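Local coordinates for hypothetical protein (Chlorobium tepidum, PDB 2HR2) that is of unknown function but has a TPR-like alpha-alpha superhelix fold, which in relatives often serves protein binding, at residues D56-A61 / G98-S103; G62-L67 / V105-L110; H42-P45 / A49-H52. All blocks are in the same frame, centred on the assembly; numbering follows the deposited sequence.

Interaction 1 (D56-A61 / G98-S103); sequences DAFCHA and GKLWIS
Phe58 and Leu100 make the larger apolar contact between 56-61 and 98-103. The methyl Leu100 CD1 sits over one face of the Phe58 ring, 3.7 Å from the centroid and 21° off the normal. This is a CH-pi contact. It is displaced toward the root of the ring, with Leu100 CD1 at 3.5 Å from Phe58 CG. With CG anti to the carbonyl carbon (chi1 -67°), Leu100 carries this methyl over the ring. The two side chains cross at about a right angle. An alanine in place of Phe58 would probably leave Leu100 CD1 without the ring face it packs on and open a gap between the helices. A second apolar contact joins Ala61 CB and Leu100 CB at 4.2 Å. Ala61 is small, and Ala61 CA comes within 6.2 Å of Leu100 CA, the nearest such pair of the two segments.

The polar part runs through water. Water 1 donates to Ala61 O at 2.7 Å. It also hydrogen-bonds Ser103 OG at 2.8 Å. Ser103 OG has a further hydrogen bond to a bound glycerol.

The segments run roughly the same way, 44° apart. Helix 73-90 separates their helices in the chain and packs against both, consistent with the TPR-like alpha-alpha superhelix.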
ATOM      1  N   ASP A  56      -9.410  -2.516   5.348  1.00 60.46           N
ATOM      2  CA  ASP A  56      -8.227  -2.205   6.157  1.00 61.12           C
ATOM      3  C   ASP A  56      -6.932  -2.435   5.357  1.00 61.08           C
ATOM      4  O   ASP A  56      -5.965  -1.675   5.497  1.00 61.01           O
ATOM      5  CB  ASP A  56      -8.216  -3.006   7.470  1.00 61.57           C
ATOM      6  CG  ASP A  56      -9.287  -2.540   8.464  1.00 63.51           C
ATOM      7  OD1 ASP A  56      -9.721  -1.372   8.396  1.00 68.43           O
ATOM      8  OD2 ASP A  56      -9.688  -3.344   9.330  1.00 66.03           O
ATOM      9  N   ALA A  57      -6.923  -3.464   4.511  1.00 60.77           N
ATOM     10  CA  ALA A  57      -5.764  -3.741   3.665  1.00 60.75           C
ATOM     11  C   ALA A  57      -5.496  -2.594   2.695  1.00 60.95           C
ATOM     12  O   ALA A  57      -4.351  -2.196   2.495  1.00 61.47           O
ATOM     13  CB  ALA A  57      -5.969  -5.034   2.896  1.00 60.95           C
ATOM     14  N   PHE A  58      -6.561  -2.065   2.103  1.00 61.06           N
ATOM     15  CA  PHE A  58      -6.460  -0.964   1.154  1.00 61.33           C
ATOM     16  C   PHE A  58      -5.930   0.278   1.868  1.00 60.98           C
ATOM     17  O   PHE A  58      -5.071   0.980   1.337  1.00 61.30           O
ATOM     18  CB  PHE A  58      -7.833  -0.680   0.540  1.00 62.67           C
ATOM     19  CG  PHE A  58      -8.297  -1.704  -0.478  1.00 64.95           C
ATOM     20  CD1 PHE A  58      -7.890  -3.040  -0.437  1.00 68.28           C
ATOM     21  CD2 PHE A  58      -9.230  -1.332  -1.439  1.00 69.81           C
ATOM     22  CE1 PHE A  58      -8.358  -3.957  -1.364  1.00 69.58           C
ATOM     23  CE2 PHE A  58      -9.704  -2.246  -2.368  1.00 71.34           C
ATOM     24  CZ  PHE A  58      -9.267  -3.561  -2.330  1.00 69.72           C
ATOM     25  N   CYS A  59      -6.435   0.536   3.073  1.00 60.80           N
ATOM     26  CA  CYS A  59      -5.989   1.675   3.872  1.00 61.31           C
ATOM     27  C   CYS A  59      -4.514   1.551   4.251  1.00 61.20           C
ATOM     28  O   CYS A  59      -3.766   2.534   4.169  1.00 61.36           O
ATOM     29  CB  CYS A  59      -6.832   1.815   5.145  1.00 61.36           C
ATOM     30  SG  CYS A  59      -8.565   2.223   4.866  1.00 63.59           S
ATOM     31  N   HIS A  60      -4.104   0.354   4.673  1.00 60.94           N
ATOM     32  CA  HIS A  60      -2.701   0.105   5.032  1.00 60.99           C
ATOM     33  C   HIS A  60      -1.743   0.231   3.838  1.00 60.80           C
ATOM     34  O   HIS A  60      -0.603   0.672   4.002  1.00 60.48           O
ATOM     35  CB  HIS A  60      -2.521  -1.269   5.684  1.00 61.26           C
ATOM     36  CG  HIS A  60      -2.934  -1.322   7.121  1.00 61.28           C
ATOM     37  ND1 HIS A  60      -4.024  -2.042   7.559  1.00 62.06           N
ATOM     38  CD2 HIS A  60      -2.397  -0.746   8.223  1.00 62.04           C
ATOM     39  CE1 HIS A  60      -4.136  -1.914   8.869  1.00 62.19           C
ATOM     40  NE2 HIS A  60      -3.163  -1.131   9.296  1.00 62.54           N
ATOM     41  N   ALA A  61      -2.192  -0.173   2.652  1.00 60.51           N
ATOM     42  CA  ALA A  61      -1.379  -0.044   1.449  1.00 60.83           C
ATOM     43  C   ALA A  61      -1.145   1.431   1.165  1.00 60.76           C
ATOM     44  O   ALA A  61      -0.010   1.862   0.945  1.00 61.13           O
ATOM     45  CB  ALA A  61      -2.072  -0.695   0.266  1.00 61.49           C
ATOM     46  N   GLY A  98      -5.097  -5.992  -7.130  1.00 60.62           N
ATOM     47  CA  GLY A  98      -3.696  -6.289  -7.440  1.00 60.65           C
ATOM     48  C   GLY A  98      -2.769  -5.089  -7.519  1.00 60.94           C
ATOM     49  O   GLY A  98      -1.580  -5.201  -7.218  1.00 61.12           O
ATOM     50  N   LYS A  99      -3.303  -3.942  -7.931  1.00 60.79           N
ATOM     51  CA  LYS A  99      -2.514  -2.710  -7.996  1.00 60.92           C
ATOM     52  C   LYS A  99      -2.060  -2.285  -6.598  1.00 60.87           C
ATOM     53  O   LYS A  99      -0.934  -1.818  -6.419  1.00 61.31           O
ATOM     54  CB  LYS A  99      -3.309  -1.586  -8.669  1.00 60.22           C
ATOM     55  CG  LYS A  99      -3.607  -1.870 -10.133  1.00 62.11           C
ATOM     56  CD  LYS A  99      -4.268  -0.704 -10.840  1.00 62.90           C
ATOM     57  CE  LYS A  99      -5.682  -0.431 -10.365  1.00 65.01           C
ATOM     58  NZ  LYS A  99      -6.261   0.720 -11.123  1.00 67.49           N
ATOM     59  N   LEU A 100      -2.935  -2.452  -5.611  1.00 61.11           N
ATOM     60  CA  LEU A 100      -2.587  -2.134  -4.226  1.00 61.14           C
ATOM     61  C   LEU A 100      -1.650  -3.190  -3.621  1.00 60.63           C
ATOM     62  O   LEU A 100      -0.854  -2.866  -2.746  1.00 60.41           O
ATOM     63  CB  LEU A 100      -3.843  -1.946  -3.367  1.00 61.42           C
ATOM     64  CG  LEU A 100      -4.706  -0.724  -3.711  1.00 61.97           C
ATOM     65  CD1 LEU A 100      -5.995  -0.707  -2.900  1.00 62.89           C
ATOM     66  CD2 LEU A 100      -3.934   0.576  -3.498  1.00 63.39           C
ATOM     67  N   TRP A 101      -1.750  -4.438  -4.078  1.00 60.26           N
ATOM     68  CA  TRP A 101      -0.861  -5.503  -3.610  1.00 60.17           C
ATOM     69  C   TRP A 101       0.563  -5.116  -4.016  1.00 60.69           C
ATOM     70  O   TRP A 101       1.460  -5.064  -3.177  1.00 60.36           O
ATOM     71  CB  TRP A 101      -1.222  -6.841  -4.261  1.00 59.81           C
ATOM     72  CG  TRP A 101      -0.576  -8.072  -3.658  1.00 59.18           C
ATOM     73  CD1 TRP A 101       0.492  -8.125  -2.801  1.00 59.09           C
ATOM     74  CD2 TRP A 101      -0.893  -9.432  -3.976  1.00 58.80           C
ATOM     75  NE1 TRP A 101       0.804  -9.431  -2.514  1.00 59.42           N
ATOM     76  CE2 TRP A 101      -0.022 -10.253  -3.231  1.00 58.03           C
ATOM     77  CE3 TRP A 101      -1.852 -10.037  -4.799  1.00 59.69           C
ATOM     78  CZ2 TRP A 101      -0.075 -11.639  -3.285  1.00 58.11           C
ATOM     79  CZ3 TRP A 101      -1.906 -11.417  -4.850  1.00 59.23           C
ATOM     80  CH2 TRP A 101      -1.022 -12.203  -4.098  1.00 59.65           C
ATOM     81  N   ILE A 102       0.746  -4.831  -5.307  1.00 60.82           N
ATOM     82  CA  ILE A 102       2.045  -4.447  -5.856  1.00 60.58           C
ATOM     83  C   ILE A 102       2.591  -3.220  -5.129  1.00 60.80           C
ATOM     84  O   ILE A 102       3.776  -3.164  -4.798  1.00 61.34           O
ATOM     85  CB  ILE A 102       1.966  -4.194  -7.391  1.00 60.36           C
ATOM     86  CG1 ILE A 102       1.690  -5.507  -8.131  1.00 60.61           C
ATOM     87  CG2 ILE A 102       3.280  -3.587  -7.917  1.00 60.59           C
ATOM     88  CD1 ILE A 102       1.434  -5.356  -9.612  1.00 60.54           C
ATOM     89  N   SER A 103       1.720  -2.250  -4.877  1.00 60.63           N
ATOM     90  CA  SER A 103       2.088  -1.040  -4.149  1.00 60.43           C
ATOM     91  C   SER A 103       2.663  -1.360  -2.767  1.00 60.34           C
ATOM     92  O   SER A 103       3.683  -0.801  -2.369  1.00 60.37           O
ATOM     93  CB  SER A 103       0.859  -0.132  -4.004  1.00 59.75           C
ATOM     94  OG  SER A 103       1.119   0.974  -3.152  1.00 61.47           O
TER
HETATM   95  O   HOH W   1       1.829   0.623  -0.515  1.00 47.63           O

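Interaction 2 (G62-L67 / V105-L110); sequences GLAEAL and VYSRAL
Ala64 and Glu65 meet Ser107 without any ring or carboxylate at the interface. The flat groups lie beside it. The Tyr106 ring has Leu110 CG over one face, 4.1 Å above its plane and toward the rim. Tyr106 and Leu110 come from the same helix, and both side chains reach across to helix 142-157, where they touch Val148. The Glu65 carboxylate is carried away from Ser107 by an extended chain, with CG anti to the backbone N (chi1 176°). The side chain lies about 3 Å from a bound glycerol, probably from the crystallisation liquor. The guanidinium of Arg108 takes no part in the contact, and its NE makes a salt bridge to Asp81.

The contact itself is small. Ser107 CB faces Ala64 CB at 3.8 Å. Ser107 OG rests against the backbone where Ala64 joins Glu65, and lies 3.5 Å from Glu65 CA. Glu65 N is near the same hydroxyl, but the angle is poor and there is no hydrogen bond. The nearest CA pair of the segments is Glu65 CA and Ser107 CA, 5.6 Å apart.

Ser107 OG is turned beside its own backbone N (chi1 -67°). It hydrogen-bonds to Ser103 O, one turn back in helix 97-114. The buried hydroxyl is thus satisfied within its own helix. What it gives helix 52-69 is van der Waals contact, consistent with close packing of the small Ala64 and Ser107 and no hydrogen bond between the segments.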
ATOM      1  N   GLY A  62      -2.232   2.200   1.177  1.00 60.09           N
ATOM      2  CA  GLY A  62      -2.164   3.639   0.962  1.00 60.05           C
ATOM      3  C   GLY A  62      -1.311   4.321   2.018  1.00 60.65           C
ATOM      4  O   GLY A  62      -0.503   5.192   1.699  1.00 61.21           O
ATOM      5  N   LEU A  63      -1.486   3.918   3.272  1.00 60.59           N
ATOM      6  CA  LEU A  63      -0.726   4.493   4.379  1.00 60.82           C
ATOM      7  C   LEU A  63       0.766   4.214   4.223  1.00 61.02           C
ATOM      8  O   LEU A  63       1.588   5.092   4.467  1.00 60.63           O
ATOM      9  CB  LEU A  63      -1.237   3.959   5.724  1.00 60.44           C
ATOM     10  CG  LEU A  63      -0.542   4.432   7.012  1.00 60.87           C
ATOM     11  CD1 LEU A  63      -0.495   5.949   7.122  1.00 62.11           C
ATOM     12  CD2 LEU A  63      -1.240   3.849   8.222  1.00 60.55           C
ATOM     13  N   ALA A  64       1.102   2.997   3.809  1.00 61.31           N
ATOM     14  CA  ALA A  64       2.499   2.607   3.605  1.00 61.15           C
ATOM     15  C   ALA A  64       3.151   3.451   2.515  1.00 61.10           C
ATOM     16  O   ALA A  64       4.298   3.871   2.657  1.00 60.99           O
ATOM     17  CB  ALA A  64       2.593   1.129   3.252  1.00 61.38           C
ATOM     18  N   GLU A  65       2.419   3.695   1.431  1.00 61.18           N
ATOM     19  CA  GLU A  65       2.925   4.529   0.339  1.00 62.02           C
ATOM     20  C   GLU A  65       3.187   5.955   0.818  1.00 61.51           C
ATOM     21  O   GLU A  65       4.204   6.552   0.463  1.00 62.08           O
ATOM     22  CB  GLU A  65       1.938   4.554  -0.839  1.00 61.39           C
ATOM     23  CG  GLU A  65       2.366   5.480  -1.987  1.00 64.47           C
ATOM     24  CD  GLU A  65       1.398   5.493  -3.180  1.00 65.61           C
ATOM     25  OE1 GLU A  65       0.502   4.611  -3.270  1.00 74.09           O
ATOM     26  OE2 GLU A  65       1.553   6.399  -4.035  1.00 70.54           O
ATOM     27  N   ALA A  66       2.262   6.502   1.605  1.00 61.39           N
ATOM     28  CA  ALA A  66       2.403   7.862   2.125  1.00 61.23           C
ATOM     29  C   ALA A  66       3.598   7.979   3.066  1.00 61.10           C
ATOM     30  O   ALA A  66       4.399   8.906   2.949  1.00 61.42           O
ATOM     31  CB  ALA A  66       1.137   8.291   2.840  1.00 61.40           C
ATOM     32  N   LEU A  67       3.712   7.035   3.994  1.00 60.60           N
ATOM     33  CA  LEU A  67       4.805   7.029   4.958  1.00 60.61           C
ATOM     34  C   LEU A  67       6.165   6.835   4.285  1.00 60.81           C
ATOM     35  O   LEU A  67       7.174   7.390   4.739  1.00 60.77           O
ATOM     36  CB  LEU A  67       4.570   5.951   6.015  1.00 60.38           C
ATOM     37  CG  LEU A  67       3.384   6.225   6.947  1.00 61.80           C
ATOM     38  CD1 LEU A  67       3.025   4.979   7.735  1.00 63.52           C
ATOM     39  CD2 LEU A  67       3.670   7.394   7.885  1.00 61.59           C
ATOM     40  N   VAL A 105       4.043  -4.168  -1.720  1.00 60.50           N
ATOM     41  CA  VAL A 105       5.321  -4.869  -1.859  1.00 60.38           C
ATOM     42  C   VAL A 105       6.422  -3.848  -2.159  1.00 60.39           C
ATOM     43  O   VAL A 105       7.525  -3.943  -1.625  1.00 60.06           O
ATOM     44  CB  VAL A 105       5.246  -5.963  -2.960  1.00 59.98           C
ATOM     45  CG1 VAL A 105       6.586  -6.642  -3.181  1.00 60.64           C
ATOM     46  CG2 VAL A 105       4.220  -7.013  -2.594  1.00 59.13           C
ATOM     47  N   TYR A 106       6.103  -2.873  -3.007  1.00 60.29           N
ATOM     48  CA  TYR A 106       7.032  -1.812  -3.366  1.00 60.26           C
ATOM     49  C   TYR A 106       7.349  -0.946  -2.156  1.00 60.47           C
ATOM     50  O   TYR A 106       8.511  -0.639  -1.910  1.00 60.92           O
ATOM     51  CB  TYR A 106       6.438  -0.981  -4.496  1.00 60.10           C
ATOM     52  CG  TYR A 106       7.327   0.127  -5.005  1.00 60.26           C
ATOM     53  CD1 TYR A 106       8.521  -0.161  -5.658  1.00 60.84           C
ATOM     54  CD2 TYR A 106       6.949   1.458  -4.880  1.00 57.85           C
ATOM     55  CE1 TYR A 106       9.331   0.851  -6.146  1.00 59.95           C
ATOM     56  CE2 TYR A 106       7.750   2.468  -5.357  1.00 59.53           C
ATOM     57  CZ  TYR A 106       8.939   2.163  -5.992  1.00 59.43           C
ATOM     58  OH  TYR A 106       9.727   3.180  -6.479  1.00 58.78           O
ATOM     59  N   SER A 107       6.322  -0.569  -1.396  1.00 60.42           N
ATOM     60  CA  SER A 107       6.515   0.207  -0.170  1.00 60.54           C
ATOM     61  C   SER A 107       7.420  -0.538   0.815  1.00 60.42           C
ATOM     62  O   SER A 107       8.282   0.069   1.453  1.00 60.27           O
ATOM     63  CB  SER A 107       5.169   0.507   0.507  1.00 60.56           C
ATOM     64  OG  SER A 107       4.354   1.375  -0.264  1.00 60.36           O
ATOM     65  N   ARG A 108       7.218  -1.849   0.934  1.00 60.44           N
ATOM     66  CA  ARG A 108       8.023  -2.665   1.826  1.00 60.46           C
ATOM     67  C   ARG A 108       9.483  -2.656   1.401  1.00 60.70           C
ATOM     68  O   ARG A 108      10.373  -2.569   2.246  1.00 60.59           O
ATOM     69  CB  ARG A 108       7.504  -4.101   1.872  1.00 60.85           C
ATOM     70  CG  ARG A 108       8.262  -4.969   2.860  1.00 60.07           C
ATOM     71  CD  ARG A 108       7.523  -6.240   3.194  1.00 60.45           C
ATOM     72  NE  ARG A 108       8.116  -6.863   4.375  1.00 60.23           N
ATOM     73  CZ  ARG A 108       9.155  -7.687   4.361  1.00 58.64           C
ATOM     74  NH1 ARG A 108       9.771  -8.013   3.233  1.00 62.10           N
ATOM     75  NH2 ARG A 108       9.593  -8.178   5.505  1.00 62.03           N
ATOM     76  N   ALA A 109       9.722  -2.750   0.095  1.00 60.77           N
ATOM     77  CA  ALA A 109      11.082  -2.719  -0.434  1.00 60.77           C
ATOM     78  C   ALA A 109      11.749  -1.380  -0.120  1.00 60.64           C
ATOM     79  O   ALA A 109      12.883  -1.351   0.355  1.00 60.55           O
ATOM     80  CB  ALA A 109      11.075  -2.970  -1.928  1.00 61.17           C
ATOM     81  N   LEU A 110      11.033  -0.280  -0.371  1.00 60.26           N
ATOM     82  CA  LEU A 110      11.549   1.061  -0.083  1.00 60.16           C
ATOM     83  C   LEU A 110      11.822   1.255   1.404  1.00 60.37           C
ATOM     84  O   LEU A 110      12.804   1.892   1.772  1.00 60.41           O
ATOM     85  CB  LEU A 110      10.572   2.147  -0.539  1.00 59.64           C
ATOM     86  CG  LEU A 110      10.267   2.326  -2.027  1.00 60.52           C
ATOM     87  CD1 LEU A 110       9.189   3.394  -2.212  1.00 57.10           C
ATOM     88  CD2 LEU A 110      11.522   2.674  -2.818  1.00 59.97           C
TER

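Interaction 3 (H42-P45 / A49-H52); sequences HTMP and AFDH
Met44, a selenomethionine in this crystal, points its end methyl straight at the face of the Phe50 ring. Met44 CE stands 3.4 Å from the Phe50 centroid, only 1° off the ring normal. The methyl is therefore almost equally far from all six ring carbons. The bend at chi3 (-110°) turns this methyl over the ring centre. Behind it, Met44 SE lies 4.2 Å from the same centroid, still over the face but nearer the root of the ring. The side chains of Met44 and Phe50 cross at about a right angle.

Phe50 is itself set against His52. Phe50 CD2 lies over the centre of the His52 ring, 3.6 Å above its plane. In return, His52 CG lies at the edge of the Phe50 ring, in its plane. Met44 SE approaches the His52 ring too, but obliquely and at 5.2 Å from its centroid.

The Met-aromatic contact joins parts of the loop near its two ends, between helix 27-41 and helix 52-69. Asp51 is the N-cap of helix 52-69, and its OD1 accepts a hydrogen bond from Gly54 N. It is also the centre of an inverse gamma turn, in which His52 N makes a weak bond to Phe50 O. Helix 4-24 borders the apolar cluster, with Val8 on Met44 and Tyr12 on Phe50.

His42 and His52 lie with their planes at 22°, but slid apart. Their centroids are 5.9 Å from each other, and the rings barely overlap. The nearest atoms are His42 CD2 and His52 CD2, at 4.1 Å. Their polar atoms bond outside the two segments: His52 NE2 bonds to Ser41 O, while His42 ND1 makes a weak bond to Met38 O.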
ATOM      1  N   HIS A  42     -14.082   1.177  11.789  1.00 60.81           N
ATOM      2  CA  HIS A  42     -14.170   0.394  13.025  1.00 61.23           C
ATOM      3  C   HIS A  42     -15.198   0.901  14.049  1.00 60.56           C
ATOM      4  O   HIS A  42     -15.286   0.348  15.139  1.00 60.87           O
ATOM      5  CB  HIS A  42     -12.785   0.223  13.656  1.00 61.81           C
ATOM      6  CG  HIS A  42     -11.852  -0.586  12.813  1.00 64.50           C
ATOM      7  ND1 HIS A  42     -10.717  -0.059  12.235  1.00 68.99           N
ATOM      8  CD2 HIS A  42     -11.916  -1.875  12.404  1.00 67.65           C
ATOM      9  CE1 HIS A  42     -10.106  -0.995  11.532  1.00 68.95           C
ATOM     10  NE2 HIS A  42     -10.816  -2.106  11.614  1.00 70.03           N
ATOM     11  N   THR A  43     -15.968   1.935  13.705  1.00 60.47           N
ATOM     12  CA  THR A  43     -17.039   2.427  14.580  1.00 60.31           C
ATOM     13  C   THR A  43     -18.384   1.817  14.191  1.00 60.62           C
ATOM     14  O   THR A  43     -19.406   2.118  14.812  1.00 60.66           O
ATOM     15  CB  THR A  43     -17.213   3.972  14.521  1.00 60.14           C
ATOM     16  OG1 THR A  43     -17.728   4.361  13.240  1.00 59.91           O
ATOM     17  CG2 THR A  43     -15.903   4.695  14.801  1.00 59.58           C
HETATM   18  N   MSE A  44     -18.392   0.976  13.157  1.00 61.04           N
HETATM   19  CA  MSE A  44     -19.615   0.325  12.706  1.00 61.55           C
HETATM   20  C   MSE A  44     -19.979  -0.816  13.634  1.00 60.94           C
HETATM   21  O   MSE A  44     -19.092  -1.420  14.238  1.00 60.91           O
HETATM   22  CB  MSE A  44     -19.421  -0.271  11.307  1.00 61.38           C
HETATM   23  CG  MSE A  44     -19.540   0.698  10.160  1.00 63.24           C
HETATM   24 SE   MSE A  44     -19.178  -0.193   8.450  0.75 64.81          SE
HETATM   25  CE  MSE A  44     -17.538   0.555   7.984  1.00 63.28           C
ATOM     26  N   PRO A  45     -21.282  -1.132  13.737  1.00 60.87           N
ATOM     27  CA  PRO A  45     -21.649  -2.294  14.541  1.00 60.96           C
ATOM     28  C   PRO A  45     -21.199  -3.552  13.791  1.00 61.13           C
ATOM     29  O   PRO A  45     -21.089  -3.514  12.561  1.00 61.19           O
ATOM     30  CB  PRO A  45     -23.177  -2.208  14.613  1.00 60.98           C
ATOM     31  CG  PRO A  45     -23.577  -1.431  13.401  1.00 60.88           C
ATOM     32  CD  PRO A  45     -22.456  -0.475  13.127  1.00 60.92           C
ATOM     33  N   ALA A  49     -23.047  -5.347   7.232  1.00 61.37           N
ATOM     34  CA  ALA A  49     -22.227  -5.957   6.179  1.00 60.96           C
ATOM     35  C   ALA A  49     -21.201  -4.983   5.616  1.00 61.01           C
ATOM     36  O   ALA A  49     -21.554  -3.917   5.108  1.00 61.27           O
ATOM     37  CB  ALA A  49     -23.112  -6.493   5.062  1.00 60.80           C
ATOM     38  N   PHE A  50     -19.930  -5.363   5.713  1.00 60.83           N
ATOM     39  CA  PHE A  50     -18.821  -4.536   5.251  1.00 60.35           C
ATOM     40  C   PHE A  50     -17.567  -5.408   5.229  1.00 60.56           C
ATOM     41  O   PHE A  50     -17.369  -6.229   6.125  1.00 61.11           O
ATOM     42  CB  PHE A  50     -18.636  -3.365   6.212  1.00 59.58           C
ATOM     43  CG  PHE A  50     -17.614  -2.380   5.777  1.00 58.62           C
ATOM     44  CD1 PHE A  50     -17.943  -1.390   4.878  1.00 57.64           C
ATOM     45  CD2 PHE A  50     -16.329  -2.420   6.290  1.00 58.69           C
ATOM     46  CE1 PHE A  50     -17.008  -0.468   4.478  1.00 58.92           C
ATOM     47  CE2 PHE A  50     -15.387  -1.501   5.898  1.00 58.67           C
ATOM     48  CZ  PHE A  50     -15.725  -0.519   4.991  1.00 59.14           C
ATOM     49  N   ASP A  51     -16.729  -5.244   4.209  1.00 60.63           N
ATOM     50  CA  ASP A  51     -15.498  -6.028   4.095  1.00 60.82           C
ATOM     51  C   ASP A  51     -14.367  -5.335   4.862  1.00 60.46           C
ATOM     52  O   ASP A  51     -13.545  -4.641   4.269  1.00 60.83           O
ATOM     53  CB  ASP A  51     -15.133  -6.219   2.616  1.00 60.93           C
ATOM     54  CG  ASP A  51     -13.909  -7.105   2.413  1.00 62.57           C
ATOM     55  OD1 ASP A  51     -13.452  -7.765   3.371  1.00 64.06           O
ATOM     56  OD2 ASP A  51     -13.401  -7.146   1.277  1.00 66.38           O
ATOM     57  N   HIS A  52     -14.328  -5.536   6.179  1.00 60.16           N
ATOM     58  CA  HIS A  52     -13.303  -4.919   7.031  1.00 59.93           C
ATOM     59  C   HIS A  52     -11.883  -5.353   6.697  1.00 60.02           C
ATOM     60  O   HIS A  52     -10.976  -4.524   6.679  1.00 60.22           O
ATOM     61  CB  HIS A  52     -13.563  -5.200   8.517  1.00 59.38           C
ATOM     62  CG  HIS A  52     -14.690  -4.406   9.098  1.00 58.94           C
ATOM     63  ND1 HIS A  52     -15.988  -4.872   9.141  1.00 59.36           N
ATOM     64  CD2 HIS A  52     -14.712  -3.178   9.668  1.00 60.00           C
ATOM     65  CE1 HIS A  52     -16.760  -3.964   9.710  1.00 58.88           C
ATOM     66  NE2 HIS A  52     -16.011  -2.927  10.038  1.00 60.51           N
TER

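Interactions 1 and 2 are successive parts of one interface between helix 52-69 and helix 97-114. Their centres are about 9 Å apart. Ser103 OG of interaction 1 packs 3.7 Å from Glu65 OE1 of interaction 2, and both side chains lie about 3 Å from bound glycerol. Glycerol, probably from the crystallisation liquor, may mark a pocket, but its meaning for this protein of unknown function is unclear. Interaction 3 lies in the loop leading into helix 52-69, its centre about 18 Å from that of interaction 1. The two touch where His42 NE2 comes within 2.8 Å of Asp56 OD2. Interactions 2 and 3 do not touch; their nearest atoms are about 11 Å apart.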